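Long-range contacts in putative carboxynorspermidine decarboxylase protein (Sinorhizobium meliloti, PDB 3MT1), which probably catalyses the pyridoxal 5'-phosphate-dependent decarboxylation of carboxynorspermidine and carboxyspermidine to norspermidine and spermidine, as a homodimer: residues 22-27 / 210-215; 29-34 / 51-56; 168-173 / 205-210. All coordinates share one frame; numbering follows the deposited sequence.

Contact 1. Residues 22-27 / 210-215; sequences AHVREK and DAFSAR
His-23 NE2 donates to Asp-210 OD1 over 3.0 Å, a hydrogen bond between a histidine and a carboxylate that joins residues 22-27, on helix 11-28, to the first turn of helix 209-223. The bond is slightly bent. The acceptor lies close to the imidazole plane, at the ring edge, and is met on its syn side somewhat out of the carboxylate plane, the two planes standing 71° apart. With CG anti to the backbone N (chi1 180°), the imidazole reaches out from the flank of its helix to the acid. Lys-27, one turn on, lays CG over one face of the ring, offset toward the rim, and its chain, bent at chi2, crosses Asp-210 obliquely. Its NZ stays 5.3 Å from Asp-210 OD1, so the opposite charges can attract only at a distance. Deeper in, Ser-213 points at the other helix: its OG lies 3.3 Å from Lys-27 CB and 3.8 Å from Val-24 CA, while bonding to Val-209 O in its own helix. Consistent with the small size of this residue, the CA atoms of Lys-27 and Ser-213 come to 5.7 Å. Next to it, Val-24 CG1 meets Phe-212 CE2 at 4.0 Å. The helix segments cross at -40°, their axes 9.1 Å apart. Both belong to the helical layer around the parallel barrel: helix 11-28 precedes strand 31-35, helix 209-223 precedes strand 226-229, and Phe-212 also packs edge-to-face on Phe-173 of helix 170-190.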
loop_
_atom_site.group_PDB
_atom_site.type_symbol
_atom_site.label_atom_id
_atom_site.label_comp_id
_atom_site.label_asym_id
_atom_site.label_seq_id
_atom_site.Cartn_x
_atom_site.Cartn_y
_atom_site.Cartn_z
ATOM N N ALA B 22 3.630 30.790 -6.253
ATOM C CA ALA B 22 4.458 31.909 -6.720
ATOM C C ALA B 22 4.071 33.268 -6.038
ATOM O O ALA B 22 4.926 33.993 -5.488
ATOM C CB ALA B 22 4.351 32.010 -8.220
ATOM N N HIS B 23 2.779 33.587 -6.067
ATOM C CA HIS B 23 2.244 34.784 -5.418
ATOM C C HIS B 23 2.749 34.860 -3.963
ATOM O O HIS B 23 3.315 35.858 -3.555
ATOM C CB HIS B 23 0.716 34.739 -5.497
ATOM C CG HIS B 23 0.034 35.903 -4.870
ATOM N ND1 HIS B 23 -0.349 37.015 -5.589
ATOM C CD2 HIS B 23 -0.356 36.126 -3.593
ATOM C CE1 HIS B 23 -0.937 37.877 -4.777
ATOM N NE2 HIS B 23 -0.952 37.361 -3.560
ATOM N N VAL B 24 2.603 33.776 -3.208
ATOM C CA VAL B 24 3.119 33.731 -1.850
ATOM C C VAL B 24 4.633 33.964 -1.808
ATOM O O VAL B 24 5.104 34.770 -1.015
ATOM C CB VAL B 24 2.799 32.391 -1.165
ATOM C CG1 VAL B 24 3.664 32.200 0.095
ATOM C CG2 VAL B 24 1.301 32.277 -0.866
ATOM N N ARG B 25 5.385 33.267 -2.660
ATOM C CA ARG B 25 6.831 33.423 -2.711
ATOM C C ARG B 25 7.193 34.887 -2.989
ATOM O O ARG B 25 8.132 35.434 -2.425
ATOM C CB ARG B 25 7.425 32.547 -3.815
ATOM C CG ARG B 25 7.139 31.092 -3.643
ATOM C CD ARG B 25 7.675 30.197 -4.771
ATOM N NE ARG B 25 8.964 30.601 -5.307
ATOM C CZ ARG B 25 9.107 31.190 -6.494
ATOM N NH1 ARG B 25 8.044 31.413 -7.262
ATOM N NH2 ARG B 25 10.310 31.550 -6.921
ATOM N N GLU B 26 6.428 35.512 -3.865
ATOM C CA GLU B 26 6.693 36.861 -4.306
ATOM C C GLU B 26 6.417 37.865 -3.145
ATOM O O GLU B 26 7.265 38.713 -2.813
ATOM C CB GLU B 26 5.797 37.098 -5.528
ATOM C CG GLU B 26 5.924 38.419 -6.249
ATOM C CD GLU B 26 4.678 38.692 -7.117
ATOM O OE1 GLU B 26 3.965 37.708 -7.466
ATOM O OE2 GLU B 26 4.413 39.870 -7.454
ATOM N N LYS B 27 5.249 37.720 -2.512
ATOM C CA LYS B 27 4.790 38.606 -1.440
ATOM C C LYS B 27 5.576 38.428 -0.161
ATOM O O LYS B 27 5.816 39.401 0.556
ATOM C CB LYS B 27 3.318 38.353 -1.127
ATOM C CG LYS B 27 2.345 38.694 -2.237
ATOM C CD LYS B 27 2.628 40.043 -2.853
ATOM C CE LYS B 27 1.472 40.474 -3.703
ATOM N NZ LYS B 27 1.785 41.664 -4.537
ATOM N N ASP B 210 -2.609 36.908 1.464
ATOM C CA ASP B 210 -1.830 38.143 1.620
ATOM C C ASP B 210 -1.572 38.481 3.074
ATOM O O ASP B 210 -0.470 38.874 3.432
ATOM C CB ASP B 210 -2.524 39.293 0.911
ATOM C CG ASP B 210 -2.556 39.106 -0.600
ATOM O OD1 ASP B 210 -1.468 39.125 -1.240
ATOM O OD2 ASP B 210 -3.673 38.940 -1.145
ATOM N N ALA B 211 -2.584 38.321 3.909
ATOM C CA ALA B 211 -2.367 38.293 5.341
ATOM C C ALA B 211 -1.256 37.270 5.694
ATOM O O ALA B 211 -0.296 37.584 6.392
ATOM C CB ALA B 211 -3.683 37.950 6.054
ATOM N N PHE B 212 -1.383 36.052 5.192
ATOM C CA PHE B 212 -0.408 34.976 5.433
ATOM C C PHE B 212 1.027 35.284 4.949
ATOM O O PHE B 212 1.990 34.960 5.646
ATOM C CB PHE B 212 -0.952 33.703 4.794
ATOM C CG PHE B 212 0.025 32.588 4.695
ATOM C CD1 PHE B 212 0.309 31.791 5.796
ATOM C CD2 PHE B 212 0.620 32.281 3.472
ATOM C CE1 PHE B 212 1.187 30.721 5.696
ATOM C CE2 PHE B 212 1.508 31.221 3.367
ATOM C CZ PHE B 212 1.785 30.429 4.485
ATOM N N SER B 213 1.141 35.884 3.758
ATOM C CA SER B 213 2.405 36.426 3.237
ATOM C C SER B 213 3.005 37.482 4.148
ATOM O O SER B 213 4.216 37.510 4.364
ATOM C CB SER B 213 2.196 37.070 1.868
ATOM O OG SER B 213 1.944 36.080 0.881
ATOM N N ALA B 214 2.141 38.350 4.672
ATOM C CA ALA B 214 2.557 39.450 5.540
ATOM C C ALA B 214 3.050 38.914 6.878
ATOM O O ALA B 214 3.978 39.446 7.475
ATOM C CB ALA B 214 1.409 40.398 5.747
ATOM N N ARG B 215 2.423 37.847 7.344
ATOM C CA ARG B 215 2.833 37.216 8.583
ATOM C C ARG B 215 4.180 36.490 8.391
ATOM O O ARG B 215 5.003 36.450 9.315
ATOM C CB ARG B 215 1.730 36.264 9.082
ATOM C CG ARG B 215 2.076 35.517 10.349
ATOM C CD ARG B 215 2.157 36.461 11.562
ATOM N NE ARG B 215 2.557 35.777 12.805
ATOM C CZ ARG B 215 3.803 35.756 13.283
ATOM N NH1 ARG B 215 4.787 36.359 12.630
ATOM N NH2 ARG B 215 4.071 35.129 14.415
#

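Contact 2. Residues 29-34 / 51-56; sequences GAKALL and YMDGTT
Asp-53 turns CG anti to its own carbonyl carbon (chi1 -64°), which carries the carboxylate over to the backbone of Ala-32, while Lys-31, with CG likewise anti to its carbonyl carbon (chi1 -78°) and a bend at chi4, crosses that carboxylate at about a right angle. Ala-32 N donates to Asp-53 OD2 at 3.1 Å, on the anti side of the oxygen and with a nearly straight N-H direction (165°). The backbone answers in return: Asp-53 N donates a hydrogen bond to Ala-32 O at 2.8 Å, almost in line with the C=O bond. Asp-53 thus holds Ala-32 with both its backbone N and its carboxylate. Lys-31 NZ adds a long salt bridge to Asp-53 OD1, 3.8 Å, and its CB and CG lie against the carboxylate; the stronger partner of the acid is Arg-25, whose NE bridges OD2. Further along, Leu-34 N donates to Gly-54 O at 2.8 Å, and Leu-34 O accepts from Thr-56 N at 2.9 Å, the pattern of parallel strands. Selenomethionine Met-52 bends at chi3 to bring CE within 3.6 Å of Leu-34 N, near Ala-32 CB. Leu-33 lays CD2 3.6 Å from Gly-54 CA, where a side chain on the glycine would collide with it. Strands 31-35 and 54-57 are the first two of the eight parallel barrel strands, linked by helix 45-49 in a beta-alpha-beta crossover; strand 226-229 bonds to the other edge of the first, closing the barrel, strand 73-77 continues from the second, and helix 11-28 packs on Ala-32 and Met-52.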
loop_
_atom_site.group_PDB
_atom_site.type_symbol
_atom_site.label_atom_id
_atom_site.label_comp_id
_atom_site.label_asym_id
_atom_site.label_seq_id
_atom_site.Cartn_x
_atom_site.Cartn_y
_atom_site.Cartn_z
ATOM N N GLY B 29 8.632 36.462 0.140
ATOM C CA GLY B 29 10.066 36.158 0.022
ATOM C C GLY B 29 10.410 34.804 0.635
ATOM O O GLY B 29 11.583 34.445 0.786
ATOM N N ALA B 30 9.386 34.045 1.010
ATOM C CA ALA B 30 9.591 32.711 1.538
ATOM C C ALA B 30 9.802 31.802 0.326
ATOM O O ALA B 30 9.391 32.138 -0.791
ATOM C CB ALA B 30 8.406 32.276 2.372
ATOM N N LYS B 31 10.490 30.683 0.520
ATOM C CA LYS B 31 10.693 29.744 -0.589
ATOM C C LYS B 31 9.805 28.522 -0.371
ATOM O O LYS B 31 9.483 28.205 0.739
ATOM C CB LYS B 31 12.172 29.378 -0.718
ATOM C CG LYS B 31 13.013 30.485 -1.401
ATOM C CD LYS B 31 14.498 30.160 -1.405
ATOM C CE LYS B 31 15.317 31.373 -1.802
ATOM N NZ LYS B 31 15.409 31.453 -3.287
ATOM N N ALA B 32 9.389 27.869 -1.448
ATOM C CA ALA B 32 8.487 26.724 -1.378
ATOM C C ALA B 32 9.127 25.529 -2.049
ATOM O O ALA B 32 9.628 25.643 -3.197
ATOM C CB ALA B 32 7.157 27.036 -2.080
ATOM N N LEU B 33 9.083 24.392 -1.348
ATOM C CA LEU B 33 9.618 23.136 -1.853
ATOM C C LEU B 33 8.510 22.085 -1.921
ATOM O O LEU B 33 7.726 21.937 -0.984
ATOM C CB LEU B 33 10.750 22.652 -0.963
ATOM C CG LEU B 33 11.804 23.647 -0.506
ATOM C CD1 LEU B 33 12.706 23.051 0.580
ATOM C CD2 LEU B 33 12.636 24.101 -1.666
ATOM N N LEU B 34 8.431 21.363 -3.036
ATOM C CA LEU B 34 7.440 20.294 -3.156
ATOM C C LEU B 34 7.827 19.167 -2.203
ATOM O O LEU B 34 8.952 18.700 -2.258
ATOM C CB LEU B 34 7.410 19.761 -4.599
ATOM C CG LEU B 34 6.542 18.546 -4.949
ATOM C CD1 LEU B 34 5.050 18.799 -4.582
ATOM C CD2 LEU B 34 6.681 18.156 -6.417
ATOM N N TYR B 51 7.657 27.702 -10.781
ATOM C CA TYR B 51 6.826 28.341 -9.778
ATOM C C TYR B 51 7.278 28.025 -8.376
ATOM O O TYR B 51 6.775 28.612 -7.408
ATOM C CB TYR B 51 5.351 27.954 -9.926
ATOM C CG TYR B 51 4.675 28.255 -11.267
ATOM C CD1 TYR B 51 3.949 29.441 -11.462
ATOM C CD2 TYR B 51 4.733 27.333 -12.330
ATOM C CE1 TYR B 51 3.285 29.695 -12.675
ATOM C CE2 TYR B 51 4.098 27.581 -13.550
ATOM C CZ TYR B 51 3.359 28.764 -13.716
ATOM O OH TYR B 51 2.719 29.025 -14.924
HETATM N N MSE B 52 8.213 27.097 -8.261
HETATM C CA MSE B 52 8.699 26.660 -6.965
HETATM C C MSE B 52 10.210 26.728 -6.842
HETATM O O MSE B 52 10.902 27.118 -7.789
HETATM C CB MSE B 52 8.187 25.266 -6.651
HETATM C CG MSE B 52 6.663 25.200 -6.675
HETATM SE SE MSE B 52 6.012 23.437 -6.142
HETATM C CE MSE B 52 5.966 23.704 -4.273
ATOM N N ASP B 53 10.733 26.370 -5.674
ATOM C CA ASP B 53 12.161 26.588 -5.380
ATOM C C ASP B 53 12.961 25.293 -5.204
ATOM O O ASP B 53 14.168 25.363 -4.951
ATOM C CB ASP B 53 12.330 27.487 -4.142
ATOM C CG ASP B 53 11.788 28.892 -4.364
ATOM O OD1 ASP B 53 12.510 29.712 -4.993
ATOM O OD2 ASP B 53 10.644 29.186 -3.913
ATOM N N GLY B 54 12.305 24.139 -5.345
ATOM C CA GLY B 54 12.912 22.853 -5.058
ATOM C C GLY B 54 11.985 21.802 -4.439
ATOM O O GLY B 54 10.749 21.892 -4.506
ATOM N N THR B 55 12.588 20.813 -3.811
ATOM C CA THR B 55 11.870 19.659 -3.300
ATOM C C THR B 55 12.421 19.400 -1.934
ATOM O O THR B 55 13.524 19.804 -1.639
ATOM C CB THR B 55 12.181 18.363 -4.177
ATOM O OG1 THR B 55 13.593 18.043 -4.143
ATOM C CG2 THR B 55 11.756 18.577 -5.644
ATOM N N THR B 56 11.656 18.741 -1.091
ATOM C CA THR B 56 12.195 18.208 0.147
ATOM C C THR B 56 11.896 16.692 0.190
ATOM O O THR B 56 10.933 16.252 -0.368
ATOM C CB THR B 56 11.649 18.968 1.378
ATOM O OG1 THR B 56 12.366 18.551 2.543
ATOM C CG2 THR B 56 10.125 18.696 1.604
#

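Contact 3. Residues 168-173 / 205-210; sequences KDFGLF and DDYPVD
Phe-170 and Pro-208 come nearest in the backbone, their CA atoms 6.9 Å apart, where two helices begin: Asp-169 and Pro-208 each hold the N-cap position, and Pro-208 also centres an inverse gamma turn. Tyr-207, its CG anti to the backbone N (chi1 -160°), sends its phenol across to the start of the other helix and crosses Phe-170 at about a right angle. Its OH sits 3.5 Å from Phe-170 CA and in plane at the edge of the Phe-170 ring, while Lys-168 O lies at the edge of the tyrosine ring, 3.8 Å from CE1. A water 2.7 Å from Tyr-207 OH donates a weak hydrogen bond to Asp-169 O. Pro-208 CG packs on Phe-170 CB at 3.8 Å, and Pro-208 CD covers part of one tyrosine face. An alanine at Tyr-207 is likely to deprive that water of its phenol partner and open a gap beside the backbone of Lys-168 and Phe-170. Across the turn Asp-169 OD2 accepts from Leu-172 N at 3.2 Å, an N-terminal helix cap. Both helix starts lie on the outside of the eight-stranded parallel alpha/beta (TIM-type) barrel, the fold of the class-II Orn/Lys/Arg decarboxylase family.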
loop_
_atom_site.group_PDB
_atom_site.type_symbol
_atom_site.label_atom_id
_atom_site.label_comp_id
_atom_site.label_asym_id
_atom_site.label_seq_id
_atom_site.Cartn_x
_atom_site.Cartn_y
_atom_site.Cartn_z
ATOM N N LYS B 168 -6.190 24.525 7.546
ATOM C CA LYS B 168 -6.961 25.174 6.512
ATOM C C LYS B 168 -7.377 26.567 6.988
ATOM O O LYS B 168 -8.058 27.302 6.268
ATOM C CB LYS B 168 -8.186 24.285 6.235
ATOM C CG LYS B 168 -9.010 24.553 4.960
ATOM C CD LYS B 168 -9.941 23.366 4.645
ATOM C CE LYS B 168 -9.154 22.253 3.954
ATOM N NZ LYS B 168 -10.039 21.152 3.452
ATOM N N ASP B 169 -6.944 26.934 8.196
ATOM C CA ASP B 169 -7.341 28.203 8.817
ATOM C C ASP B 169 -6.135 29.064 9.183
ATOM O O ASP B 169 -5.218 28.612 9.891
ATOM C CB ASP B 169 -8.172 27.930 10.056
ATOM C CG ASP B 169 -8.812 29.168 10.609
ATOM O OD1 ASP B 169 -9.917 29.518 10.139
ATOM O OD2 ASP B 169 -8.221 29.772 11.530
ATOM N N PHE B 170 -6.125 30.301 8.690
ATOM C CA PHE B 170 -4.963 31.149 8.879
ATOM C C PHE B 170 -4.766 31.496 10.341
ATOM O O PHE B 170 -3.630 31.478 10.843
ATOM C CB PHE B 170 -5.085 32.429 8.086
ATOM C CG PHE B 170 -4.080 33.466 8.480
ATOM C CD1 PHE B 170 -2.717 33.262 8.223
ATOM C CD2 PHE B 170 -4.488 34.632 9.112
ATOM C CE1 PHE B 170 -1.776 34.198 8.598
ATOM C CE2 PHE B 170 -3.552 35.607 9.483
ATOM C CZ PHE B 170 -2.191 35.387 9.226
ATOM N N GLY B 171 -5.878 31.819 11.011
ATOM C CA GLY B 171 -5.876 32.122 12.430
ATOM C C GLY B 171 -5.125 31.074 13.240
ATOM O O GLY B 171 -4.327 31.437 14.130
ATOM N N LEU B 172 -5.366 29.784 12.932
ATOM C CA LEU B 172 -4.741 28.679 13.666
ATOM C C LEU B 172 -3.266 28.584 13.388
ATOM O O LEU B 172 -2.480 28.409 14.324
ATOM C CB LEU B 172 -5.408 27.329 13.382
ATOM C CG LEU B 172 -4.628 26.112 13.915
ATOM C CD1 LEU B 172 -4.602 26.049 15.443
ATOM C CD2 LEU B 172 -5.172 24.809 13.335
ATOM N N PHE B 173 -2.893 28.676 12.108
ATOM C CA PHE B 173 -1.478 28.793 11.735
ATOM C C PHE B 173 -0.829 29.971 12.476
ATOM O O PHE B 173 0.266 29.846 13.048
ATOM C CB PHE B 173 -1.276 28.955 10.217
ATOM C CG PHE B 173 0.123 29.365 9.848
ATOM C CD1 PHE B 173 1.175 28.457 9.928
ATOM C CD2 PHE B 173 0.410 30.678 9.475
ATOM C CE1 PHE B 173 2.474 28.839 9.620
ATOM C CE2 PHE B 173 1.727 31.072 9.160
ATOM C CZ PHE B 173 2.750 30.149 9.235
ATOM N N ASP B 205 -9.183 27.808 -1.934
ATOM C CA ASP B 205 -9.918 28.992 -2.359
ATOM C C ASP B 205 -10.302 29.732 -1.076
ATOM O O ASP B 205 -10.667 29.086 -0.089
ATOM C CB ASP B 205 -11.150 28.616 -3.199
ATOM C CG ASP B 205 -10.790 27.852 -4.481
ATOM O OD1 ASP B 205 -9.623 27.923 -4.955
ATOM O OD2 ASP B 205 -11.688 27.167 -5.019
ATOM N N ASP B 206 -10.157 31.061 -1.069
ATOM C CA ASP B 206 -10.584 31.887 0.060
ATOM C C ASP B 206 -9.564 31.987 1.194
ATOM O O ASP B 206 -9.782 32.701 2.174
ATOM C CB ASP B 206 -11.940 31.412 0.607
ATOM C CG ASP B 206 -13.076 31.544 -0.422
ATOM O OD1 ASP B 206 -13.177 32.639 -1.052
ATOM O OD2 ASP B 206 -13.852 30.551 -0.581
ATOM N N TYR B 207 -8.437 31.304 1.072
ATOM C CA TYR B 207 -7.391 31.509 2.067
ATOM C C TYR B 207 -6.850 32.951 1.999
ATOM O O TYR B 207 -6.702 33.514 0.888
ATOM C CB TYR B 207 -6.267 30.507 1.874
ATOM C CG TYR B 207 -5.392 30.312 3.088
ATOM C CD1 TYR B 207 -5.735 29.368 4.075
ATOM C CD2 TYR B 207 -4.217 31.052 3.245
ATOM C CE1 TYR B 207 -4.936 29.172 5.191
ATOM C CE2 TYR B 207 -3.407 30.867 4.344
ATOM C CZ TYR B 207 -3.771 29.928 5.321
ATOM O OH TYR B 207 -2.951 29.744 6.409
ATOM N N PRO B 208 -6.574 33.560 3.183
ATOM C CA PRO B 208 -6.072 34.947 3.221
ATOM C C PRO B 208 -4.593 34.948 2.892
ATOM O O PRO B 208 -3.741 35.147 3.762
ATOM C CB PRO B 208 -6.316 35.385 4.665
ATOM C CG PRO B 208 -7.002 34.183 5.381
ATOM C CD PRO B 208 -6.712 32.991 4.536
ATOM N N VAL B 209 -4.319 34.721 1.613
ATOM C CA VAL B 209 -2.983 34.526 1.096
ATOM C C VAL B 209 -2.039 35.706 1.382
ATOM O O VAL B 209 -0.831 35.522 1.568
ATOM C CB VAL B 209 -3.073 34.159 -0.411
ATOM C CG1 VAL B 209 -1.725 34.194 -1.084
ATOM C CG2 VAL B 209 -3.661 32.753 -0.559
ATOM N N ASP B 210 -2.609 36.908 1.464
ATOM C CA ASP B 210 -1.830 38.143 1.620
ATOM C C ASP B 210 -1.572 38.481 3.074
ATOM O O ASP B 210 -0.470 38.874 3.432
ATOM C CB ASP B 210 -2.524 39.293 0.911
ATOM C CG ASP B 210 -2.556 39.106 -0.600
ATOM O OD1 ASP B 210 -1.468 39.125 -1.240
ATOM O OD2 ASP B 210 -3.673 38.940 -1.145
HETATM O O HOH W 1 -3.708 27.581 7.802
#

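From the N terminus, helix 11-28 enters contact 1 through residues 22-27 and, after the turn at Gly-29, the chain runs straight into contact 2, which closes a short loop when strand 54-57 comes alongside strand 31-35. Contact 3 closes a second loop much later, between the starts of helices 170-190 and 209-223. Contact 1 then closes the longest, with contacts 2 and 3 nested inside it in series. Contacts 1 and 3 share Asp-210 and meet through Phe-212 on Phe-170 and Phe-173; contacts 1 and 2 meet at the Arg-25 to Asp-53 salt bridge. Contact 2 pairs the first two barrel strands, contact 1 joins helix 11-28 to helix 209-223, and contact 3 joins the latter to helix 170-190.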